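Local coordinates for putative type VI secretion protein (Escherichia coli, PDB 6SKI) that probably acts as a phospholipase toxin of the type VI secretion system, loaded onto the VgrG spike for delivery, at residues N101-W104 and L105-Y109; S149-D152 and I153-G156; Q357-K360 and M361-L365; G385-S389 and N390-A394. All blocks are in the same frame, centred on the assembly; numbering follows the deposited sequence.

Contact 1: residues N101-W104 and L105-Y109; sequences NIHW and LNILY
Four successive backbone bonds join Asn101 to Leu105, Ile102 to Asn106, His103 to Ile107 and Trp104 to Leu108, each 2.9 Å from the carbonyl O of the earlier residue to the amide N of the later one. The last is the most bent, 135° at its hydrogen, and Tyr109 then departs from the helical path. Upon this scaffold the side chains pair one turn apart. With its CG anti to the backbone N (chi1 178°), the His103 ring swings alongside Ile107, whose CG1 sits over one face, displaced toward the rim, in a CH-pi contact 4.1 Å from the ring centroid. ND1 of the same imidazole lies over the middle of the Trp104 indole, and Tyr99 stacks with His103. Ile102 and Leu105, three residues apart, meet at a slant through their CD1 methyls, 4.2 Å from one another, and both also touch Phe42. Asn101 gives its ND2 to the carbonyl oxygen of Ala417. Leu421 packs on Trp104 and Leu105, which places helix 101-108 between strand 22-43 and helix 416-431, a buried position characteristic of helices layered on the central, largely parallel sheet of an alpha/beta-hydrolase-like fold.

Contact 2: residues S149-D152 and I153-G156; sequences SILD and IFEG
Ser149 to Ile153, Ile150 to Phe154 and Leu151 to Glu155 are the backbone hydrogen bonds of this last turn of helix 144-154. The first runs 3.0 Å from Ile153 N to Ser149 O and is the straightest, with 159° at the hydrogen. The next pair in the series breaks the pattern: Gly156 N lies 3.1 Å from Asp152 O, but the angle is too poor for a bond, and the glycine amide turns instead to a weak bond with Ile153 O. Glu155 has by then left helical geometry and occupies the N-cap position of helix 156-178.

Within the turn, one apolar side-chain pair is made. CD2 of Leu151 approaches CD1 of the Phe154 ring obliquely at 4.3 Å. The ring has CG anti to its backbone N (chi1 -178°), which lets it touch Pro265. Ile153 is buried, and its side chain packs on Ala54, Ser55 and Met58 of helix 53-58; Ile150 touches Met58 as well.

The charged groups are both acidic. Asp152 OD2 and Glu155 OE1 stand 5.1 Å apart, and Glu155 OE1 also lies near Leu151 O, another acceptor. Arg262, whose NH2 forms a salt bridge with that carboxylate oxygen and whose side chain is touched by Leu151, provides the opposite charge. Backbone bonding therefore does most of the joining within the turn, and the local negative charge is probably offset by an arginine from a loop distant in sequence.

Contact 3: residues Q357-K360 and M361-L365; sequences QVRK and MLMTL
Arg359 of helix 350-362 and Met363, four residues on, lie side by side and point the same way. The arginine leaves the backbone with CG anti to N (chi1 -163°) and then bends at its third torsion, which carries the guanidinium back alongside the methionine thioether. NH1 is modelled close to SD, the sulfur approaching the guanidinium plane obliquely, though the exact distance carries no weight at this resolution. The other terminal nitrogen, NH2, is engaged by the carboxylate of Glu356, one turn earlier, and the same carboxylate oxygen receives NZ of Lys360. Two cations thus converge on a single acid, which would be expected to favour its charged form.

Val358 and Leu362 form a second parallel pair. Their branches run in the same direction, with Val358 CG1 and Leu362 CD1 4.1 Å apart. This pair faces the three-stranded antiparallel sheet: Val358 reaches Ser333 and Val405, Leu362 reaches Leu332, and the side chains of Arg359 and Met363 both touch Leu377. The helix is accordingly amphipathic, laid across strands 328-341, 376-386 and 398-409 with its other side in solvent.

Along the backbone, bonds of 2.9 Å join Met361 N to Gln357 O, Leu362 N to Val358 O and Met363 N to Arg359 O. Beyond them the bonding weakens. Thr364 places OG1 between its backbone N and carbonyl carbon (chi1 64°), and the hydroxyl donates to Met361 O at 3.1 Å from above the carbonyl plane. Leu365 N bonds weakly to that same oxygen.

Contact 4: residues G385-S389 and N390-A394; sequences GVNNS and NQRRA
Asn388 and Arg392 make the first of two backbone bonds that start helix 389-394; the amide N of Arg392 lies 3.0 Å from Asn388 O. The second joins Arg393 N to Ser389 O at 2.9 Å. The closer packing is concentrated where Arg392 folds back over the strand exit. Bent at chi3 (-57°), its side chain sets one face of the guanidinium against the backbone, with Ser389 CA 3.3 Å and Asn388 C 3.7 Å above the plane, both offset toward its rim. NH2 also meets Ser389 CB. Beside this, Asn388, the N-cap residue, brings its ND2 against Gln391 CG, the two amide planes being 67° apart.

Looser contacts surround that patch. The Asn387 amide stands almost at right angles to the guanidinium, its ND2 3.6 Å from Arg392 NH1, a meeting of two donors with no bond between them. Asn390 and Arg393 are exposed, and the aliphatic start of Arg393 merely passes Ser389 O. On the returning chain, Val396 meets Gln391, Ile397 meets Arg392, and Gln398 pairs its backbone with Val386. The arrangement is that of a beta hairpin whose connection, between antiparallel strands 376-386 and 398-409, contains a short, polar, largely exposed helix.

In the fold
The four contacts follow one another along the chain without touching. Contact 1 is the buried one, its centre about 14 Å from the centre of the chain, and its aromatic and branched side chains suit a helix enclosed by sheet and helix. Contact 2, similarly deep but only partly buried, mixes apolar contacts with an acid salt-bridged to a loop arginine. Contacts 3 and 4 are surface contacts, their centres about 36 Å apart, and serve the same three-stranded sheet: 3 covers it with an amphipathic helix, whereas 4 lies at the end of the hairpin 376-386/398-409. Charged and amide groups gain weight outward; contact 4 is centred about 50 Å from the chain's centre.

Contact 1: residues N101-W104 and L105-Y109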
loop_
_atom_site.group_PDB
_atom_site.type_symbol
_atom_site.label_atom_id
_atom_site.label_comp_id
_atom_site.label_asym_id
_atom_site.label_seq_id
_atom_site.Cartn_x
_atom_site.Cartn_y
_atom_site.Cartn_z
ATOM N N ASN A 101 0.968 -5.821 6.610
ATOM C CA ASN A 101 1.882 -5.360 7.639
ATOM C C ASN A 101 1.681 -3.890 7.960
ATOM O O ASN A 101 2.109 -3.439 9.025
ATOM C CB ASN A 101 3.328 -5.596 7.202
ATOM C CG ASN A 101 3.810 -6.988 7.523
ATOM O OD1 ASN A 101 3.181 -7.711 8.289
ATOM N ND2 ASN A 101 4.927 -7.377 6.930
ATOM N N ILE A 102 1.018 -3.146 7.075
ATOM C CA ILE A 102 0.651 -1.771 7.384
ATOM C C ILE A 102 -0.452 -1.747 8.429
ATOM O O ILE A 102 -0.470 -0.885 9.313
ATOM C CB ILE A 102 0.245 -1.031 6.098
ATOM C CG1 ILE A 102 1.425 -0.977 5.132
ATOM C CG2 ILE A 102 -0.246 0.364 6.413
ATOM C CD1 ILE A 102 2.629 -0.285 5.702
ATOM N N HIS A 103 -1.374 -2.708 8.363
ATOM C CA HIS A 103 -2.380 -2.853 9.408
ATOM C C HIS A 103 -1.732 -3.080 10.768
ATOM O O HIS A 103 -2.103 -2.450 11.762
ATOM C CB HIS A 103 -3.315 -4.010 9.064
ATOM C CG HIS A 103 -4.362 -4.267 10.100
ATOM N ND1 HIS A 103 -4.202 -5.198 11.103
ATOM C CD2 HIS A 103 -5.591 -3.728 10.281
ATOM C CE1 HIS A 103 -5.279 -5.211 11.865
ATOM N NE2 HIS A 103 -6.139 -4.331 11.386
ATOM N N TRP A 104 -0.749 -3.976 10.824
ATOM C CA TRP A 104 -0.114 -4.303 12.094
ATOM C C TRP A 104 0.762 -3.160 12.584
ATOM O O TRP A 104 0.852 -2.917 13.791
ATOM C CB TRP A 104 0.697 -5.585 11.950
ATOM C CG TRP A 104 -0.148 -6.770 11.650
ATOM C CD1 TRP A 104 -0.054 -7.584 10.567
ATOM C CD2 TRP A 104 -1.226 -7.277 12.441
ATOM N NE1 TRP A 104 -1.007 -8.567 10.629
ATOM C CE2 TRP A 104 -1.740 -8.400 11.773
ATOM C CE3 TRP A 104 -1.805 -6.889 13.652
ATOM C CZ2 TRP A 104 -2.804 -9.141 12.273
ATOM C CZ3 TRP A 104 -2.859 -7.624 14.144
ATOM C CH2 TRP A 104 -3.349 -8.737 13.457
ATOM N N LEU A 105 1.423 -2.456 11.666
ATOM C CA LEU A 105 2.187 -1.279 12.059
ATOM C C LEU A 105 1.271 -0.193 12.603
ATOM O O LEU A 105 1.629 0.505 13.557
ATOM C CB LEU A 105 2.986 -0.756 10.869
ATOM C CG LEU A 105 4.283 -1.481 10.531
ATOM C CD1 LEU A 105 4.814 -0.978 9.210
ATOM C CD2 LEU A 105 5.316 -1.316 11.618
ATOM N N ASN A 106 0.092 -0.030 12.005
ATOM C CA ASN A 106 -0.887 0.918 12.522
ATOM C C ASN A 106 -1.352 0.516 13.915
ATOM O O ASN A 106 -1.432 1.350 14.822
ATOM C CB ASN A 106 -2.067 1.019 11.557
ATOM C CG ASN A 106 -2.995 2.163 11.886
ATOM O OD1 ASN A 106 -2.690 3.322 11.621
ATOM N ND2 ASN A 106 -4.143 1.841 12.463
ATOM N N ILE A 107 -1.666 -0.768 14.102
ATOM C CA ILE A 107 -2.101 -1.249 15.411
ATOM C C ILE A 107 -0.996 -1.085 16.446
ATOM O O ILE A 107 -1.271 -0.829 17.624
ATOM C CB ILE A 107 -2.565 -2.717 15.310
ATOM C CG1 ILE A 107 -3.788 -2.842 14.401
ATOM C CG2 ILE A 107 -2.866 -3.285 16.682
ATOM C CD1 ILE A 107 -4.779 -1.713 14.534
ATOM N N LEU A 108 0.263 -1.189 16.027
ATOM C CA LEU A 108 1.387 -1.155 16.950
ATOM C C LEU A 108 2.014 0.221 17.085
ATOM O O LEU A 108 2.731 0.461 18.061
ATOM C CB LEU A 108 2.468 -2.146 16.506
ATOM C CG LEU A 108 2.195 -3.621 16.771
ATOM C CD1 LEU A 108 3.273 -4.466 16.130
ATOM C CD2 LEU A 108 2.125 -3.879 18.258
ATOM N N TYR A 109 1.781 1.111 16.128
ATOM C CA TYR A 109 2.209 2.495 16.257
ATOM C C TYR A 109 1.644 3.076 17.540
ATOM O O TYR A 109 0.425 3.086 17.738
ATOM C CB TYR A 109 1.729 3.295 15.052
ATOM C CG TYR A 109 2.371 4.648 14.882
ATOM C CD1 TYR A 109 3.613 4.776 14.290
ATOM C CD2 TYR A 109 1.725 5.798 15.298
ATOM C CE1 TYR A 109 4.189 6.010 14.121
ATOM C CE2 TYR A 109 2.295 7.034 15.135
ATOM C CZ TYR A 109 3.529 7.134 14.547
ATOM O OH TYR A 109 4.109 8.367 14.382
#

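Contact 2: residues S149-D152 and I153-G156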
loop_
_atom_site.group_PDB
_atom_site.type_symbol
_atom_site.label_atom_id
_atom_site.label_comp_id
_atom_site.label_asym_id
_atom_site.label_seq_id
_atom_site.Cartn_x
_atom_site.Cartn_y
_atom_site.Cartn_z
ATOM N N SER A 149 -13.695 4.529 -13.360
ATOM C CA SER A 149 -13.153 3.766 -12.239
ATOM C C SER A 149 -11.730 3.297 -12.514
ATOM O O SER A 149 -10.866 3.357 -11.628
ATOM C CB SER A 149 -14.055 2.570 -11.946
ATOM O OG SER A 149 -15.090 2.918 -11.049
ATOM N N ILE A 150 -11.462 2.847 -13.738
ATOM C CA ILE A 150 -10.123 2.391 -14.080
ATOM C C ILE A 150 -9.164 3.570 -14.135
ATOM O O ILE A 150 -7.989 3.436 -13.780
ATOM C CB ILE A 150 -10.162 1.619 -15.409
ATOM C CG1 ILE A 150 -11.014 0.362 -15.263
ATOM C CG2 ILE A 150 -8.767 1.238 -15.864
ATOM C CD1 ILE A 150 -11.103 -0.457 -16.522
ATOM N N LEU A 151 -9.651 4.747 -14.530
ATOM C CA LEU A 151 -8.815 5.940 -14.489
ATOM C C LEU A 151 -8.570 6.405 -13.061
ATOM O O LEU A 151 -7.514 6.973 -12.769
ATOM C CB LEU A 151 -9.461 7.062 -15.297
ATOM C CG LEU A 151 -8.943 7.235 -16.720
ATOM C CD1 LEU A 151 -9.724 8.315 -17.436
ATOM C CD2 LEU A 151 -7.462 7.551 -16.705
ATOM N N ASP A 152 -9.538 6.180 -12.173
ATOM C CA ASP A 152 -9.356 6.502 -10.765
ATOM C C ASP A 152 -8.295 5.614 -10.138
ATOM O O ASP A 152 -7.476 6.081 -9.340
ATOM C CB ASP A 152 -10.684 6.353 -10.028
ATOM C CG ASP A 152 -11.558 7.582 -10.146
ATOM O OD1 ASP A 152 -12.691 7.562 -9.621
ATOM O OD2 ASP A 152 -11.117 8.569 -10.769
ATOM N N ILE A 153 -8.303 4.326 -10.481
ATOM C CA ILE A 153 -7.257 3.429 -9.996
ATOM C C ILE A 153 -5.913 3.785 -10.615
ATOM O O ILE A 153 -4.869 3.697 -9.958
ATOM C CB ILE A 153 -7.633 1.964 -10.269
ATOM C CG1 ILE A 153 -9.000 1.652 -9.669
ATOM C CG2 ILE A 153 -6.581 1.033 -9.707
ATOM C CD1 ILE A 153 -8.994 1.566 -8.171
ATOM N N PHE A 154 -5.910 4.185 -11.887
ATOM C CA PHE A 154 -4.660 4.554 -12.544
ATOM C C PHE A 154 -4.015 5.754 -11.867
ATOM O O PHE A 154 -2.788 5.819 -11.731
ATOM C CB PHE A 154 -4.920 4.840 -14.021
ATOM C CG PHE A 154 -3.687 5.183 -14.798
ATOM C CD1 PHE A 154 -3.556 6.423 -15.395
ATOM C CD2 PHE A 154 -2.662 4.266 -14.938
ATOM C CE1 PHE A 154 -2.429 6.741 -16.115
ATOM C CE2 PHE A 154 -1.531 4.580 -15.655
ATOM C CZ PHE A 154 -1.414 5.820 -16.244
ATOM N N GLU A 155 -4.826 6.714 -11.434
ATOM C CA GLU A 155 -4.355 7.901 -10.738
ATOM C C GLU A 155 -4.453 7.756 -9.227
ATOM O O GLU A 155 -4.488 8.763 -8.517
ATOM C CB GLU A 155 -5.147 9.119 -11.202
ATOM C CG GLU A 155 -4.596 9.758 -12.459
ATOM C CD GLU A 155 -5.658 10.501 -13.242
ATOM O OE1 GLU A 155 -6.852 10.356 -12.909
ATOM O OE2 GLU A 155 -5.297 11.228 -14.190
ATOM N N GLY A 156 -4.500 6.522 -8.727
ATOM C CA GLY A 156 -4.847 6.292 -7.337
ATOM C C GLY A 156 -3.834 6.811 -6.340
ATOM O O GLY A 156 -4.187 7.104 -5.200
#

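Contact 3: residues Q357-K360 and M361-L365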
loop_
_atom_site.group_PDB
_atom_site.type_symbol
_atom_site.label_atom_id
_atom_site.label_comp_id
_atom_site.label_asym_id
_atom_site.label_seq_id
_atom_site.Cartn_x
_atom_site.Cartn_y
_atom_site.Cartn_z
ATOM N N GLN A 357 9.640 -29.452 -21.180
ATOM C CA GLN A 357 10.772 -28.534 -21.240
ATOM C C GLN A 357 10.633 -27.432 -20.201
ATOM O O GLN A 357 11.600 -27.096 -19.507
ATOM C CB GLN A 357 10.890 -27.936 -22.639
ATOM C CG GLN A 357 11.869 -28.656 -23.539
ATOM C CD GLN A 357 12.431 -27.755 -24.615
ATOM O OE1 GLN A 357 11.825 -26.745 -24.970
ATOM N NE2 GLN A 357 13.596 -28.114 -25.140
ATOM N N VAL A 358 9.432 -26.865 -20.071
ATOM C CA VAL A 358 9.215 -25.812 -19.083
ATOM C C VAL A 358 9.391 -26.355 -17.670
ATOM O O VAL A 358 9.940 -25.676 -16.796
ATOM C CB VAL A 358 7.832 -25.165 -19.273
ATOM C CG1 VAL A 358 7.602 -24.103 -18.218
ATOM C CG2 VAL A 358 7.728 -24.551 -20.651
ATOM N N ARG A 359 8.938 -27.584 -17.421
ATOM C CA ARG A 359 9.074 -28.156 -16.084
ATOM C C ARG A 359 10.535 -28.390 -15.729
ATOM O O ARG A 359 10.959 -28.111 -14.602
ATOM C CB ARG A 359 8.297 -29.464 -15.976
ATOM C CG ARG A 359 8.050 -29.895 -14.543
ATOM C CD ARG A 359 7.543 -31.315 -14.472
ATOM N NE ARG A 359 8.181 -32.159 -15.476
ATOM C CZ ARG A 359 9.313 -32.826 -15.281
ATOM N NH1 ARG A 359 9.938 -32.752 -14.116
ATOM N NH2 ARG A 359 9.821 -33.568 -16.252
ATOM N N LYS A 360 11.323 -28.895 -16.677
ATOM C CA LYS A 360 12.737 -29.107 -16.407
ATOM C C LYS A 360 13.514 -27.802 -16.354
ATOM O O LYS A 360 14.589 -27.759 -15.746
ATOM C CB LYS A 360 13.347 -30.032 -17.461
ATOM C CG LYS A 360 12.644 -31.368 -17.591
ATOM C CD LYS A 360 13.356 -32.270 -18.578
ATOM C CE LYS A 360 12.369 -32.932 -19.520
ATOM N NZ LYS A 360 11.678 -34.077 -18.872
ATOM N N MET A 361 12.992 -26.739 -16.964
ATOM C CA MET A 361 13.594 -25.423 -16.795
ATOM C C MET A 361 13.285 -24.851 -15.421
ATOM O O MET A 361 14.144 -24.217 -14.799
ATOM C CB MET A 361 13.091 -24.477 -17.884
ATOM C CG MET A 361 13.773 -23.123 -17.907
ATOM S SD MET A 361 12.861 -21.890 -16.959
ATOM C CE MET A 361 11.421 -21.655 -17.994
ATOM N N LEU A 362 12.063 -25.066 -14.936
ATOM C CA LEU A 362 11.667 -24.535 -13.640
ATOM C C LEU A 362 12.300 -25.314 -12.499
ATOM O O LEU A 362 12.531 -24.753 -11.422
ATOM C CB LEU A 362 10.147 -24.560 -13.519
ATOM C CG LEU A 362 9.429 -23.547 -14.405
ATOM C CD1 LEU A 362 7.947 -23.593 -14.151
ATOM C CD2 LEU A 362 9.970 -22.151 -14.182
ATOM N N MET A 363 12.591 -26.596 -12.712
ATOM C CA MET A 363 13.235 -27.400 -11.685
ATOM C C MET A 363 14.701 -27.045 -11.501
ATOM O O MET A 363 15.306 -27.467 -10.511
ATOM C CB MET A 363 13.107 -28.884 -12.026
ATOM C CG MET A 363 11.786 -29.499 -11.613
ATOM S SD MET A 363 11.664 -31.232 -12.081
ATOM C CE MET A 363 13.126 -31.897 -11.294
ATOM N N THR A 364 15.278 -26.280 -12.425
ATOM C CA THR A 364 16.625 -25.754 -12.283
ATOM C C THR A 364 16.657 -24.249 -12.100
ATOM O O THR A 364 17.716 -23.711 -11.762
ATOM C CB THR A 364 17.482 -26.119 -13.505
ATOM O OG1 THR A 364 16.952 -25.483 -14.674
ATOM C CG2 THR A 364 17.495 -27.623 -13.717
ATOM N N LEU A 365 15.543 -23.564 -12.321
ATOM C CA LEU A 365 15.476 -22.127 -12.112
ATOM C C LEU A 365 15.810 -21.791 -10.664
ATOM O O LEU A 365 15.221 -22.376 -9.746
ATOM C CB LEU A 365 14.080 -21.619 -12.455
ATOM C CG LEU A 365 13.865 -20.128 -12.686
ATOM C CD1 LEU A 365 14.504 -19.685 -13.986
ATOM C CD2 LEU A 365 12.381 -19.848 -12.696
#

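Contact 4: residues G385-S389 and N390-A394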
loop_
_atom_site.group_PDB
_atom_site.type_symbol
_atom_site.label_atom_id
_atom_site.label_comp_id
_atom_site.label_asym_id
_atom_site.label_seq_id
_atom_site.Cartn_x
_atom_site.Cartn_y
_atom_site.Cartn_z
ATOM N N GLY A 385 -12.390 -34.658 -26.786
ATOM C CA GLY A 385 -12.700 -35.000 -28.157
ATOM C C GLY A 385 -12.992 -33.767 -28.989
ATOM O O GLY A 385 -13.488 -32.756 -28.496
ATOM N N VAL A 386 -12.676 -33.850 -30.278
ATOM C CA VAL A 386 -12.883 -32.748 -31.208
ATOM C C VAL A 386 -13.937 -33.186 -32.211
ATOM O O VAL A 386 -13.750 -34.183 -32.919
ATOM C CB VAL A 386 -11.582 -32.342 -31.916
ATOM C CG1 VAL A 386 -11.885 -31.640 -33.227
ATOM C CG2 VAL A 386 -10.746 -31.454 -31.016
ATOM N N ASN A 387 -15.044 -32.451 -32.265
ATOM C CA ASN A 387 -16.123 -32.766 -33.192
ATOM C C ASN A 387 -15.763 -32.223 -34.567
ATOM O O ASN A 387 -15.874 -31.018 -34.818
ATOM C CB ASN A 387 -17.441 -32.179 -32.700
ATOM C CG ASN A 387 -18.176 -33.107 -31.758
ATOM O OD1 ASN A 387 -19.233 -32.762 -31.229
ATOM N ND2 ASN A 387 -17.620 -34.294 -31.539
ATOM N N ASN A 388 -15.324 -33.106 -35.459
ATOM C CA ASN A 388 -15.109 -32.767 -36.861
ATOM C C ASN A 388 -15.768 -33.854 -37.697
ATOM O O ASN A 388 -15.196 -34.933 -37.879
ATOM C CB ASN A 388 -13.623 -32.641 -37.186
ATOM C CG ASN A 388 -13.375 -31.904 -38.483
ATOM O OD1 ASN A 388 -14.296 -31.351 -39.079
ATOM N ND2 ASN A 388 -12.123 -31.871 -38.915
ATOM N N SER A 389 -16.972 -33.570 -38.196
ATOM C CA SER A 389 -17.700 -34.561 -38.981
ATOM C C SER A 389 -16.997 -34.844 -40.299
ATOM O O SER A 389 -17.051 -35.969 -40.810
ATOM C CB SER A 389 -19.128 -34.083 -39.224
ATOM O OG SER A 389 -19.162 -32.685 -39.440
ATOM N N ASN A 390 -16.338 -33.833 -40.864
ATOM C CA ASN A 390 -15.636 -34.018 -42.127
ATOM C C ASN A 390 -14.556 -35.082 -42.000
ATOM O O ASN A 390 -14.402 -35.937 -42.877
ATOM C CB ASN A 390 -15.041 -32.689 -42.586
ATOM C CG ASN A 390 -16.103 -31.677 -42.951
ATOM O OD1 ASN A 390 -17.137 -32.023 -43.518
ATOM N ND2 ASN A 390 -15.858 -30.419 -42.620
ATOM N N GLN A 391 -13.793 -35.043 -40.906
ATOM C CA GLN A 391 -12.780 -36.067 -40.683
ATOM C C GLN A 391 -13.403 -37.376 -40.217
ATOM O O GLN A 391 -12.851 -38.452 -40.469
ATOM C CB GLN A 391 -11.738 -35.567 -39.685
ATOM C CG GLN A 391 -10.864 -34.450 -40.225
ATOM C CD GLN A 391 -9.771 -34.938 -41.154
ATOM O OE1 GLN A 391 -10.033 -35.629 -42.137
ATOM N NE2 GLN A 391 -8.533 -34.576 -40.845
ATOM N N ARG A 392 -14.545 -37.310 -39.527
ATOM C CA ARG A 392 -15.229 -38.540 -39.142
ATOM C C ARG A 392 -15.648 -39.341 -40.366
ATOM O O ARG A 392 -15.609 -40.576 -40.353
ATOM C CB ARG A 392 -16.448 -38.231 -38.275
ATOM C CG ARG A 392 -16.184 -38.293 -36.787
ATOM C CD ARG A 392 -17.483 -38.388 -36.006
ATOM N NE ARG A 392 -18.389 -37.276 -36.278
ATOM C CZ ARG A 392 -18.308 -36.083 -35.697
ATOM N NH1 ARG A 392 -17.359 -35.838 -34.805
ATOM N NH2 ARG A 392 -19.180 -35.134 -36.006
ATOM N N ARG A 393 -16.059 -38.655 -41.434
ATOM C CA ARG A 393 -16.366 -39.359 -42.674
ATOM C C ARG A 393 -15.111 -39.947 -43.303
ATOM O O ARG A 393 -15.184 -40.976 -43.982
ATOM C CB ARG A 393 -17.069 -38.425 -43.656
ATOM C CG ARG A 393 -18.492 -38.087 -43.269
ATOM C CD ARG A 393 -19.128 -37.148 -44.272
ATOM N NE ARG A 393 -18.651 -35.778 -44.130
ATOM C CZ ARG A 393 -17.895 -35.159 -45.027
ATOM N NH1 ARG A 393 -17.524 -35.791 -46.132
ATOM N NH2 ARG A 393 -17.506 -33.912 -44.823
ATOM N N ALA A 394 -13.960 -39.315 -43.088
ATOM C CA ALA A 394 -12.690 -39.877 -43.521
ATOM C C ALA A 394 -12.170 -40.951 -42.576
ATOM O O ALA A 394 -11.157 -41.587 -42.885
ATOM C CB ALA A 394 -11.644 -38.770 -43.665
#